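Local coordinates for MHC class I antigen (Ctenopharyngodon idella, PDB 5H5Z), which probably presents peptides on the cell surface as an MHC class I heavy chain, bound together with beta-2-microglobulin, at residues 25-30 with 162-167; 31-36 with 63-68; 98-101 with 105-108; 122-127 with 154-159. One frame throughout, in Å; residues are numbered along the deposited sequence.

In the fold
All four contacts belong to the peptide-binding platform, a single antiparallel sheet carrying two long helices. Contacts 1 and 2 are buried and apolar; each sets a helix on a strand, helix 148-170 on strand 21-27 and helix 55-82 on strand 30-36, and these two strands are neighbours in the sheet. Contact 3 is different, a hairpin at the surface held by backbone bonds. Contact 4, partly buried, uses helix 148-170 again but adds a salt bridge to its leucine packing. Contacts 3 and 4 touch, their centres about 11 Å apart, whereas contact 2 lies about 22 Å from contact 3, centre to centre, across the groove.

Contact 1 (25-30 with 162-167); sequences GMVDDG and EWLKKY
Val27 reaches up from strand 21-27 to Leu164 and Tyr167 on the underside of helix 148-170, a point where the sheet floor and one helical wall of the MHC class I peptide-binding platform pack together. Tyr167 is the side chain to follow. Its CB lies 4.0 Å from Val27 CG2, and the contact carries on into the ring, where Tyr167 CD2 is 3.9 Å from Val27 CG2. The methyl meets this ring at a slant. Over one ring face, toward the rim, lies the carbonyl oxygen of Trp163, one helical turn back. At the tip, Tyr167 OH is hydrogen-bonded to Tyr57 OH and to the backbone of the bound peptide, so the residue runs from the buried floor contact at its base into the groove at its end.

Val27 splits its two methyls between the helix residues. With chi1 at 172°, CG1 lies opposite the backbone N and CG2 beside it; Val27 CG1 then comes within 4.2 Å of Leu164 CD1, and CG2 is left to the tyrosine. Leu5 of strand 3-13 touches all three side chains.

Just past Val27 the chain reverses in a type I' turn closed by Val27 N to Gly30 O (2.9 Å) and Gly30 N to Val27 O (3.0 Å). In that turn the Asp28 carboxylate is held at both oxygens, OD1 by Ser4 N and OD2 by His3 ND1.

Contact 2 (31-36 with 63-68); sequences QFMYFD and QVLIGA
Leu65 sits squarely on the ring of Phe35: its CB is 3.5 Å from the ring centroid and 5° off the normal, a CH-pi contact over the middle of one face. Phe35 has CG opposite its backbone N (chi1 176°), which carries the ring out from the strand and under the helix. The two side chains run past each other in opposite senses, bringing Leu65 CD1 within 3.5 Å of Phe35 CB. The same methyl faces Met33, whose chain bends at chi2 and chi3; the two side chains meet tip to tip, Met33 SD being 4.2 Å from Leu65 CD1. At the outer end of the ring, Phe35 CZ lies 4.1 Å from Ile66 CG1.

Tyr34 leaves the strand away from the helix; Tyr34 OH donates to the anti lone pair of Asp36 OD2 at 2.6 Å, and Tyr34 packs on Asp54 of the beta-2-microglobulin chain.

The axes of helix segment 63-68 and strand segment 31-36 cross at -44°, and Val64 and Ala68 of helix 55-82 touch the bound peptide. Strand 30-36 of the class I platform runs between strands 43-44 and 21-27, with a classic beta bulge where Phe32 and Met33 face Gly25.

Contact 3 (98-101 with 105-108); sequences CELN and TTQG
This is a backbone-paired antiparallel ladder near the surface, joining Cys98-Asn101 to Thr105-Gly108 at the turn end of two neighbouring strands of the platform sheet. Glu99 and Gln107 form the hydrogen-bonded pair. Gln107 N meets Glu99 O in the carbonyl plane at 3.1 Å, whereas Glu99 N, 2.9 Å from Gln107 O, stands 39° out of that carbonyl's plane. One step nearer the turn, Asn101 N bonds Thr105 O at 3.0 Å, almost straight on to the carbonyl. Together they make the beta hairpin of strands 90-100 and 106-114, in the floor of the class I peptide-binding domain.

The two faces of the ladder differ. Cys98, Leu100 and Thr106 face helix 148-170: Leu100 CD1 packs 3.9 Å from Thr106 CG2, and both residues also touch the helix, Leu100 at Leu164 and Thr106 at Ile161. Cys98 SG is joined to Cys160 by the disulfide that ties this strand to the helix; chi1 56° sets SG between the backbone N and the carbonyl carbon, on the side of the sheet where Cys160 lies. On the other face Glu99 and Gln107 cross at a slant, Glu99 OE2 lying 4.0 Å from Gln107 CB; Gln107 bends at chi2, and its amide leads away.

Contact 4 (122-127 with 154-159); sequences LDKNTL and GYLENT
Lys124 leaves the backbone with CG tucked between N and the carbonyl carbon (chi1 73°), runs extended through CE, and bends only at chi4 (68°), which turns NZ on to Glu157. Glu157 comes from the opposite direction, its chain straight beyond CG. They form a 2.8 Å salt bridge between Lys124 NZ and Glu157 OE2, made through the anti lone pair of that oxygen. A second lysine, Lys153, also bridges to OE2 and donates to Lys124 O, so two positive charges converge on one carboxylate oxygen and would probably help keep it ionised.

Beside the salt bridge the contact is apolar. Leu122 CD2 meets Leu156 CD1 tip to tip at 4.0 Å, and the aliphatic part of the lysine lies across the same methyl, Lys124 CD being 4.2 Å from Leu156 CD1. Here the end of strand 117-123 and the turn that follows it, in the class I platform, pack against helix 148-170, which widens into a pi-type turn at 155-159. Tyr155 OH is hydrogen-bonded to the backbone of the bound peptide. Asp123 OD1 takes Asn125 N at 2.9 Å in an Asx turn and also Thr126 N at 3.2 Å, the latter from above the carboxylate plane.

Contact 1 (25-30 with 162-167)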
loop_
_atom_site.group_PDB
_atom_site.type_symbol
_atom_site.label_atom_id
_atom_site.label_comp_id
_atom_site.label_asym_id
_atom_site.label_seq_id
_atom_site.Cartn_x
_atom_site.Cartn_y
_atom_site.Cartn_z
ATOM N N GLY A 25 -0.277 -11.596 -2.396
ATOM C CA GLY A 25 -1.147 -11.971 -1.291
ATOM C C GLY A 25 -0.719 -11.266 -0.025
ATOM O O GLY A 25 0.478 -11.087 0.210
ATOM N N MET A 26 -1.700 -10.870 0.781
ATOM C CA MET A 26 -1.465 -10.061 1.971
ATOM C C MET A 26 -2.256 -10.578 3.165
ATOM O O MET A 26 -3.410 -10.993 3.024
ATOM C CB MET A 26 -1.876 -8.607 1.706
ATOM C CG MET A 26 -1.031 -7.877 0.674
ATOM S SD MET A 26 -1.795 -6.313 0.217
ATOM C CE MET A 26 -3.039 -6.858 -0.953
ATOM N N VAL A 27 -1.630 -10.551 4.340
ATOM C CA VAL A 27 -2.353 -10.692 5.594
ATOM C C VAL A 27 -2.217 -9.369 6.337
ATOM O O VAL A 27 -1.099 -8.868 6.509
ATOM C CB VAL A 27 -1.838 -11.891 6.421
ATOM C CG1 VAL A 27 -2.451 -11.922 7.822
ATOM C CG2 VAL A 27 -2.168 -13.176 5.689
ATOM N N ASP A 28 -3.355 -8.800 6.739
ATOM C CA ASP A 28 -3.407 -7.470 7.373
ATOM C C ASP A 28 -2.689 -6.425 6.519
ATOM O O ASP A 28 -1.975 -5.548 7.032
ATOM C CB ASP A 28 -2.841 -7.523 8.809
ATOM C CG ASP A 28 -3.663 -8.420 9.734
ATOM O OD1 ASP A 28 -4.680 -8.996 9.287
ATOM O OD2 ASP A 28 -3.289 -8.550 10.917
ATOM N N ASP A 29 -2.882 -6.547 5.204
ATOM C CA ASP A 29 -2.326 -5.628 4.202
ATOM C C ASP A 29 -0.802 -5.636 4.112
ATOM O O ASP A 29 -0.199 -4.741 3.511
ATOM C CB ASP A 29 -2.893 -4.216 4.402
ATOM C CG ASP A 29 -4.410 -4.198 4.363
ATOM O OD1 ASP A 29 -4.980 -4.600 3.329
ATOM O OD2 ASP A 29 -5.035 -3.797 5.365
ATOM N N GLY A 30 -0.188 -6.669 4.684
ATOM C CA GLY A 30 1.245 -6.898 4.565
ATOM C C GLY A 30 1.492 -8.092 3.664
ATOM O O GLY A 30 0.939 -9.175 3.890
ATOM N N GLU A 162 -10.341 -20.413 6.811
ATOM C CA GLU A 162 -9.554 -21.528 7.354
ATOM C C GLU A 162 -8.053 -21.244 7.246
ATOM O O GLU A 162 -7.289 -21.444 8.209
ATOM C CB GLU A 162 -9.928 -22.835 6.645
ATOM C CG GLU A 162 -11.333 -23.325 6.969
ATOM C CD GLU A 162 -11.862 -24.329 5.963
ATOM O OE1 GLU A 162 -11.052 -24.983 5.268
ATOM O OE2 GLU A 162 -13.101 -24.468 5.867
ATOM N N TRP A 163 -7.642 -20.745 6.081
ATOM C CA TRP A 163 -6.245 -20.406 5.839
ATOM C C TRP A 163 -5.815 -19.147 6.583
ATOM O O TRP A 163 -4.706 -19.095 7.113
ATOM C CB TRP A 163 -5.958 -20.305 4.338
ATOM C CG TRP A 163 -5.745 -21.655 3.726
ATOM C CD1 TRP A 163 -6.649 -22.388 3.021
ATOM C CD2 TRP A 163 -4.553 -22.439 3.794
ATOM N NE1 TRP A 163 -6.095 -23.592 2.639
ATOM C CE2 TRP A 163 -4.805 -23.646 3.101
ATOM C CE3 TRP A 163 -3.289 -22.238 4.370
ATOM C CZ2 TRP A 163 -3.838 -24.649 2.965
ATOM C CZ3 TRP A 163 -2.329 -23.241 4.237
ATOM C CH2 TRP A 163 -2.611 -24.429 3.537
ATOM N N LEU A 164 -6.686 -18.137 6.626
ATOM C CA LEU A 164 -6.395 -16.945 7.413
ATOM C C LEU A 164 -6.066 -17.326 8.861
ATOM O O LEU A 164 -5.058 -16.884 9.414
ATOM C CB LEU A 164 -7.557 -15.947 7.357
ATOM C CG LEU A 164 -7.436 -14.715 8.263
ATOM C CD1 LEU A 164 -6.159 -13.918 8.004
ATOM C CD2 LEU A 164 -8.660 -13.830 8.109
ATOM N N LYS A 165 -6.901 -18.169 9.461
ATOM C CA LYS A 165 -6.646 -18.649 10.826
ATOM C C LYS A 165 -5.257 -19.299 10.981
ATOM O O LYS A 165 -4.554 -19.053 11.976
ATOM C CB LYS A 165 -7.764 -19.587 11.296
ATOM C CG LYS A 165 -9.083 -18.870 11.562
ATOM C CD LYS A 165 -10.208 -19.836 11.899
ATOM C CE LYS A 165 -11.490 -19.073 12.200
ATOM N NZ LYS A 165 -12.692 -19.946 12.136
ATOM N N LYS A 166 -4.862 -20.107 9.998
ATOM C CA LYS A 166 -3.529 -20.713 9.985
ATOM C C LYS A 166 -2.426 -19.656 9.917
ATOM O O LYS A 166 -1.450 -19.734 10.666
ATOM C CB LYS A 166 -3.375 -21.711 8.827
ATOM C CG LYS A 166 -4.126 -23.023 8.977
ATOM C CD LYS A 166 -4.086 -23.783 7.656
ATOM C CE LYS A 166 -3.880 -25.269 7.863
ATOM N NZ LYS A 166 -2.507 -25.588 8.353
ATOM N N TYR A 167 -2.589 -18.671 9.025
ATOM C CA TYR A 167 -1.596 -17.607 8.847
ATOM C C TYR A 167 -1.442 -16.755 10.099
ATOM O O TYR A 167 -0.325 -16.369 10.460
ATOM C CB TYR A 167 -1.940 -16.710 7.642
ATOM C CG TYR A 167 -2.023 -17.438 6.310
ATOM C CD1 TYR A 167 -1.235 -18.570 6.052
ATOM C CD2 TYR A 167 -2.875 -16.986 5.302
ATOM C CE1 TYR A 167 -1.305 -19.233 4.836
ATOM C CE2 TYR A 167 -2.958 -17.653 4.076
ATOM C CZ TYR A 167 -2.168 -18.770 3.852
ATOM O OH TYR A 167 -2.231 -19.431 2.646
#

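Contact 2 (31-36 with 63-68)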
loop_
_atom_site.group_PDB
_atom_site.type_symbol
_atom_site.label_atom_id
_atom_site.label_comp_id
_atom_site.label_asym_id
_atom_site.label_seq_id
_atom_site.Cartn_x
_atom_site.Cartn_y
_atom_site.Cartn_z
ATOM N N GLN A 31 2.320 -7.900 2.640
ATOM C CA GLN A 31 2.543 -8.935 1.631
ATOM C C GLN A 31 3.242 -10.163 2.207
ATOM O O GLN A 31 4.249 -10.032 2.899
ATOM C CB GLN A 31 3.369 -8.400 0.458
ATOM C CG GLN A 31 3.799 -9.513 -0.487
ATOM C CD GLN A 31 4.789 -9.087 -1.554
ATOM O OE1 GLN A 31 4.746 -9.591 -2.679
ATOM N NE2 GLN A 31 5.702 -8.185 -1.206
ATOM N N PHE A 32 2.713 -11.347 1.909
ATOM C CA PHE A 32 3.380 -12.595 2.291
ATOM C C PHE A 32 3.678 -13.506 1.091
ATOM O O PHE A 32 4.402 -14.490 1.228
ATOM C CB PHE A 32 2.573 -13.343 3.371
ATOM C CG PHE A 32 1.374 -14.087 2.836
ATOM C CD1 PHE A 32 0.165 -13.430 2.630
ATOM C CD2 PHE A 32 1.453 -15.451 2.545
ATOM C CE1 PHE A 32 -0.940 -14.106 2.132
ATOM C CE2 PHE A 32 0.348 -16.139 2.047
ATOM C CZ PHE A 32 -0.850 -15.466 1.839
ATOM N N MET A 33 3.127 -13.168 -0.077
ATOM C CA MET A 33 3.253 -14.001 -1.279
ATOM C C MET A 33 3.426 -13.129 -2.518
ATOM O O MET A 33 2.843 -12.045 -2.598
ATOM C CB MET A 33 2.008 -14.887 -1.420
ATOM C CG MET A 33 1.948 -15.767 -2.662
ATOM S SD MET A 33 1.378 -14.888 -4.129
ATOM C CE MET A 33 -0.313 -14.548 -3.708
ATOM N N TYR A 34 4.214 -13.618 -3.476
ATOM C CA TYR A 34 4.340 -12.998 -4.798
ATOM C C TYR A 34 4.300 -14.057 -5.908
ATOM O O TYR A 34 4.826 -15.153 -5.735
ATOM C CB TYR A 34 5.646 -12.211 -4.895
ATOM C CG TYR A 34 5.857 -11.567 -6.245
ATOM C CD1 TYR A 34 5.217 -10.374 -6.566
ATOM C CD2 TYR A 34 6.679 -12.158 -7.207
ATOM C CE1 TYR A 34 5.399 -9.772 -7.798
ATOM C CE2 TYR A 34 6.866 -11.564 -8.446
ATOM C CZ TYR A 34 6.222 -10.370 -8.731
ATOM O OH TYR A 34 6.393 -9.763 -9.945
ATOM N N PHE A 35 3.686 -13.714 -7.042
ATOM C CA PHE A 35 3.742 -14.527 -8.259
ATOM C C PHE A 35 3.737 -13.611 -9.470
ATOM O O PHE A 35 3.020 -12.612 -9.493
ATOM C CB PHE A 35 2.536 -15.476 -8.334
ATOM C CG PHE A 35 2.460 -16.296 -9.609
ATOM C CD1 PHE A 35 1.861 -15.779 -10.760
ATOM C CD2 PHE A 35 2.956 -17.595 -9.651
ATOM C CE1 PHE A 35 1.782 -16.534 -11.931
ATOM C CE2 PHE A 35 2.873 -18.357 -10.811
ATOM C CZ PHE A 35 2.288 -17.830 -11.956
ATOM N N ASP A 36 4.535 -13.954 -10.476
ATOM C CA ASP A 36 4.357 -13.351 -11.790
ATOM C C ASP A 36 4.567 -14.337 -12.934
ATOM O O ASP A 36 5.132 -15.417 -12.743
ATOM C CB ASP A 36 5.143 -12.026 -11.959
ATOM C CG ASP A 36 6.637 -12.225 -12.179
ATOM O OD1 ASP A 36 7.042 -13.143 -12.923
ATOM O OD2 ASP A 36 7.416 -11.414 -11.632
ATOM N N GLN A 63 0.722 -23.668 -9.118
ATOM C CA GLN A 63 -0.216 -24.278 -10.057
ATOM C C GLN A 63 -1.518 -23.484 -10.193
ATOM O O GLN A 63 -2.013 -23.301 -11.301
ATOM C CB GLN A 63 -0.493 -25.743 -9.686
ATOM C CG GLN A 63 -0.845 -26.614 -10.879
ATOM C CD GLN A 63 0.217 -26.592 -11.976
ATOM O OE1 GLN A 63 -0.103 -26.747 -13.152
ATOM N NE2 GLN A 63 1.482 -26.395 -11.597
ATOM N N VAL A 64 -2.056 -23.014 -9.069
ATOM C CA VAL A 64 -3.275 -22.201 -9.062
ATOM C C VAL A 64 -3.062 -20.920 -9.881
ATOM O O VAL A 64 -3.905 -20.536 -10.711
ATOM C CB VAL A 64 -3.720 -21.868 -7.611
ATOM C CG1 VAL A 64 -4.816 -20.809 -7.593
ATOM C CG2 VAL A 64 -4.197 -23.121 -6.894
ATOM N N LEU A 65 -1.915 -20.282 -9.674
ATOM C CA LEU A 65 -1.638 -18.989 -10.313
ATOM C C LEU A 65 -1.207 -19.074 -11.777
ATOM O O LEU A 65 -1.425 -18.125 -12.532
ATOM C CB LEU A 65 -0.672 -18.156 -9.472
ATOM C CG LEU A 65 -1.271 -17.807 -8.100
ATOM C CD1 LEU A 65 -0.222 -17.257 -7.140
ATOM C CD2 LEU A 65 -2.467 -16.866 -8.223
ATOM N N ILE A 66 -0.620 -20.205 -12.184
ATOM C CA ILE A 66 -0.392 -20.459 -13.612
ATOM C C ILE A 66 -1.760 -20.507 -14.299
ATOM O O ILE A 66 -1.951 -19.908 -15.364
ATOM C CB ILE A 66 0.408 -21.758 -13.875
ATOM C CG1 ILE A 66 1.865 -21.610 -13.419
ATOM C CG2 ILE A 66 0.386 -22.115 -15.356
ATOM C CD1 ILE A 66 2.619 -22.928 -13.343
ATOM N N GLY A 67 -2.709 -21.194 -13.663
ATOM C CA GLY A 67 -4.102 -21.228 -14.115
ATOM C C GLY A 67 -4.739 -19.847 -14.172
ATOM O O GLY A 67 -5.412 -19.511 -15.149
ATOM N N ALA A 68 -4.524 -19.047 -13.125
ATOM C CA ALA A 68 -5.034 -17.668 -13.077
ATOM C C ALA A 68 -4.496 -16.803 -14.219
ATOM O O ALA A 68 -5.246 -16.035 -14.825
ATOM C CB ALA A 68 -4.726 -17.027 -11.733
#

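Contact 3 (98-101 with 105-108)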
loop_
_atom_site.group_PDB
_atom_site.type_symbol
_atom_site.label_atom_id
_atom_site.label_comp_id
_atom_site.label_asym_id
_atom_site.label_seq_id
_atom_site.Cartn_x
_atom_site.Cartn_y
_atom_site.Cartn_z
ATOM N N CYS A 98 -10.994 -12.081 2.640
ATOM C CA CYS A 98 -11.885 -12.324 3.756
ATOM C C CYS A 98 -11.329 -11.660 5.001
ATOM O O CYS A 98 -10.122 -11.414 5.108
ATOM C CB CYS A 98 -12.056 -13.833 3.989
ATOM S SG CYS A 98 -10.513 -14.756 4.255
ATOM N N GLU A 99 -12.197 -11.356 5.922
ATOM C CA GLU A 99 -11.811 -10.810 7.218
ATOM C C GLU A 99 -12.421 -11.619 8.336
ATOM O O GLU A 99 -13.539 -11.898 8.291
ATOM C CB GLU A 99 -12.359 -9.416 7.382
ATOM C CG GLU A 99 -11.913 -8.474 6.296
ATOM C CD GLU A 99 -12.262 -7.011 6.574
ATOM O OE1 GLU A 99 -11.310 -6.259 6.787
ATOM O OE2 GLU A 99 -13.442 -6.615 6.540
ATOM N N LEU A 100 -11.647 -11.860 9.359
ATOM C CA LEU A 100 -12.155 -12.435 10.558
ATOM C C LEU A 100 -12.109 -11.452 11.717
ATOM O O LEU A 100 -11.076 -11.036 12.069
ATOM C CB LEU A 100 -11.321 -13.680 10.889
ATOM C CG LEU A 100 -11.624 -14.434 12.166
ATOM C CD1 LEU A 100 -12.989 -15.034 12.120
ATOM C CD2 LEU A 100 -10.568 -15.485 12.322
ATOM N N ASN A 101 -13.260 -11.064 12.205
ATOM C CA ASN A 101 -13.396 -10.187 13.370
ATOM C C ASN A 101 -13.245 -10.946 14.699
ATOM O O ASN A 101 -13.218 -12.105 14.668
ATOM C CB ASN A 101 -14.730 -9.469 13.289
ATOM C CG ASN A 101 -15.006 -8.924 11.923
ATOM O OD1 ASN A 101 -16.003 -9.241 11.310
ATOM N ND2 ASN A 101 -14.113 -8.119 11.424
ATOM N N THR A 105 -17.101 -13.386 13.690
ATOM C CA THR A 105 -17.839 -13.086 12.468
ATOM C C THR A 105 -16.897 -12.820 11.328
ATOM O O THR A 105 -15.788 -12.485 11.520
ATOM C CB THR A 105 -18.808 -11.925 12.568
ATOM O OG1 THR A 105 -18.088 -10.747 12.765
ATOM C CG2 THR A 105 -19.770 -12.069 13.632
ATOM N N THR A 106 -17.373 -13.053 10.124
ATOM C CA THR A 106 -16.538 -12.974 8.966
ATOM C C THR A 106 -17.158 -12.052 7.878
ATOM O O THR A 106 -18.323 -11.893 7.821
ATOM C CB THR A 106 -16.267 -14.369 8.354
ATOM O OG1 THR A 106 -17.485 -14.908 7.861
ATOM C CG2 THR A 106 -15.702 -15.309 9.372
ATOM N N GLN A 107 -16.313 -11.476 7.068
ATOM C CA GLN A 107 -16.739 -10.681 5.924
ATOM C C GLN A 107 -15.902 -11.148 4.744
ATOM O O GLN A 107 -14.874 -11.798 4.927
ATOM C CB GLN A 107 -16.514 -9.181 6.173
ATOM C CG GLN A 107 -17.268 -8.590 7.363
ATOM C CD GLN A 107 -18.697 -8.178 7.035
ATOM O OE1 GLN A 107 -19.050 -7.965 5.873
ATOM N NE2 GLN A 107 -19.524 -8.055 8.064
ATOM N N GLY A 108 -16.337 -10.826 3.533
ATOM C CA GLY A 108 -15.554 -11.134 2.350
ATOM C C GLY A 108 -16.028 -10.364 1.138
ATOM O O GLY A 108 -17.171 -9.898 1.100
#

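Contact 4 (122-127 with 154-159)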
loop_
_atom_site.group_PDB
_atom_site.type_symbol
_atom_site.label_atom_id
_atom_site.label_comp_id
_atom_site.label_asym_id
_atom_site.label_seq_id
_atom_site.Cartn_x
_atom_site.Cartn_y
_atom_site.Cartn_z
ATOM N N LEU A 122 -19.074 -9.181 -6.652
ATOM C CA LEU A 122 -19.906 -10.196 -6.036
ATOM C C LEU A 122 -20.798 -9.607 -4.954
ATOM O O LEU A 122 -20.328 -8.902 -4.056
ATOM C CB LEU A 122 -19.046 -11.325 -5.440
ATOM C CG LEU A 122 -19.746 -12.430 -4.631
ATOM C CD1 LEU A 122 -20.737 -13.205 -5.489
ATOM C CD2 LEU A 122 -18.723 -13.368 -4.005
ATOM N N ASP A 123 -22.089 -9.897 -5.058
ATOM C CA ASP A 123 -22.992 -9.787 -3.925
ATOM C C ASP A 123 -23.208 -11.208 -3.406
ATOM O O ASP A 123 -23.953 -11.991 -4.009
ATOM C CB ASP A 123 -24.320 -9.150 -4.344
ATOM C CG ASP A 123 -25.257 -8.909 -3.167
ATOM O OD1 ASP A 123 -25.181 -9.645 -2.159
ATOM O OD2 ASP A 123 -26.086 -7.982 -3.254
ATOM N N LYS A 124 -22.550 -11.553 -2.301
ATOM C CA LYS A 124 -22.636 -12.931 -1.802
ATOM C C LYS A 124 -23.859 -13.193 -0.907
ATOM O O LYS A 124 -24.049 -14.309 -0.413
ATOM C CB LYS A 124 -21.314 -13.408 -1.172
ATOM C CG LYS A 124 -20.941 -12.829 0.183
ATOM C CD LYS A 124 -19.746 -13.591 0.744
ATOM C CE LYS A 124 -19.306 -13.073 2.104
ATOM N NZ LYS A 124 -20.300 -13.353 3.177
ATOM N N ASN A 125 -24.684 -12.162 -0.720
ATOM C CA ASN A 125 -25.987 -12.322 -0.077
ATOM C C ASN A 125 -27.040 -12.839 -1.057
ATOM O O ASN A 125 -27.826 -13.725 -0.720
ATOM C CB ASN A 125 -26.456 -11.003 0.546
ATOM C CG ASN A 125 -25.622 -10.588 1.746
ATOM O OD1 ASN A 125 -24.758 -11.331 2.215
ATOM N ND2 ASN A 125 -25.886 -9.391 2.253
ATOM N N THR A 126 -27.043 -12.280 -2.266
ATOM C CA THR A 126 -28.014 -12.650 -3.297
ATOM C C THR A 126 -27.445 -13.646 -4.305
ATOM O O THR A 126 -28.162 -14.110 -5.198
ATOM C CB THR A 126 -28.530 -11.416 -4.064
ATOM O OG1 THR A 126 -27.419 -10.664 -4.569
ATOM C CG2 THR A 126 -29.375 -10.528 -3.157
ATOM N N LEU A 127 -26.159 -13.968 -4.159
ATOM C CA LEU A 127 -25.454 -14.869 -5.076
ATOM C C LEU A 127 -25.563 -14.394 -6.524
ATOM O O LEU A 127 -25.836 -15.175 -7.441
ATOM C CB LEU A 127 -25.941 -16.318 -4.912
ATOM C CG LEU A 127 -25.526 -17.015 -3.613
ATOM C CD1 LEU A 127 -26.360 -18.263 -3.367
ATOM C CD2 LEU A 127 -24.042 -17.349 -3.646
ATOM N N GLY A 154 -18.401 -19.808 -1.285
ATOM C CA GLY A 154 -17.850 -20.974 -0.591
ATOM C C GLY A 154 -16.395 -20.769 -0.206
ATOM O O GLY A 154 -16.000 -21.022 0.940
ATOM N N TYR A 155 -15.594 -20.308 -1.165
ATOM C CA TYR A 155 -14.195 -19.985 -0.903
ATOM C C TYR A 155 -14.028 -18.917 0.188
ATOM O O TYR A 155 -13.236 -19.089 1.124
ATOM C CB TYR A 155 -13.469 -19.539 -2.183
ATOM C CG TYR A 155 -12.106 -18.963 -1.877
ATOM C CD1 TYR A 155 -11.001 -19.797 -1.684
ATOM C CD2 TYR A 155 -11.931 -17.582 -1.720
ATOM C CE1 TYR A 155 -9.759 -19.275 -1.368
ATOM C CE2 TYR A 155 -10.696 -17.052 -1.398
ATOM C CZ TYR A 155 -9.614 -17.898 -1.230
ATOM O OH TYR A 155 -8.387 -17.367 -0.922
ATOM N N LEU A 156 -14.761 -17.812 0.060
ATOM C CA LEU A 156 -14.599 -16.683 0.988
ATOM C C LEU A 156 -14.958 -17.034 2.430
ATOM O O LEU A 156 -14.260 -16.640 3.368
ATOM C CB LEU A 156 -15.433 -15.481 0.531
ATOM C CG LEU A 156 -14.983 -14.748 -0.735
ATOM C CD1 LEU A 156 -16.013 -13.690 -1.111
ATOM C CD2 LEU A 156 -13.606 -14.123 -0.568
ATOM N N GLU A 157 -16.050 -17.765 2.601
ATOM C CA GLU A 157 -16.582 -18.054 3.929
ATOM C C GLU A 157 -15.935 -19.268 4.587
ATOM O O GLU A 157 -16.015 -19.429 5.804
ATOM C CB GLU A 157 -18.102 -18.219 3.870
ATOM C CG GLU A 157 -18.816 -16.949 3.426
ATOM C CD GLU A 157 -20.324 -17.086 3.367
ATOM O OE1 GLU A 157 -20.846 -18.196 3.578
ATOM O OE2 GLU A 157 -20.993 -16.065 3.108
ATOM N N ASN A 158 -15.295 -20.117 3.791
ATOM C CA ASN A 158 -14.717 -21.346 4.327
ATOM C C ASN A 158 -13.211 -21.410 4.116
ATOM O O ASN A 158 -12.446 -21.117 5.030
ATOM C CB ASN A 158 -15.431 -22.566 3.744
ATOM C CG ASN A 158 -16.927 -22.543 4.003
ATOM O OD1 ASN A 158 -17.717 -22.180 3.125
ATOM N ND2 ASN A 158 -17.326 -22.919 5.212
ATOM N N THR A 159 -12.796 -21.751 2.898
ATOM C CA THR A 159 -11.381 -21.907 2.551
ATOM C C THR A 159 -10.509 -20.709 2.967
ATOM O O THR A 159 -9.456 -20.878 3.600
ATOM C CB THR A 159 -11.236 -22.153 1.039
ATOM O OG1 THR A 159 -12.138 -23.196 0.638
ATOM C CG2 THR A 159 -9.803 -22.530 0.674
#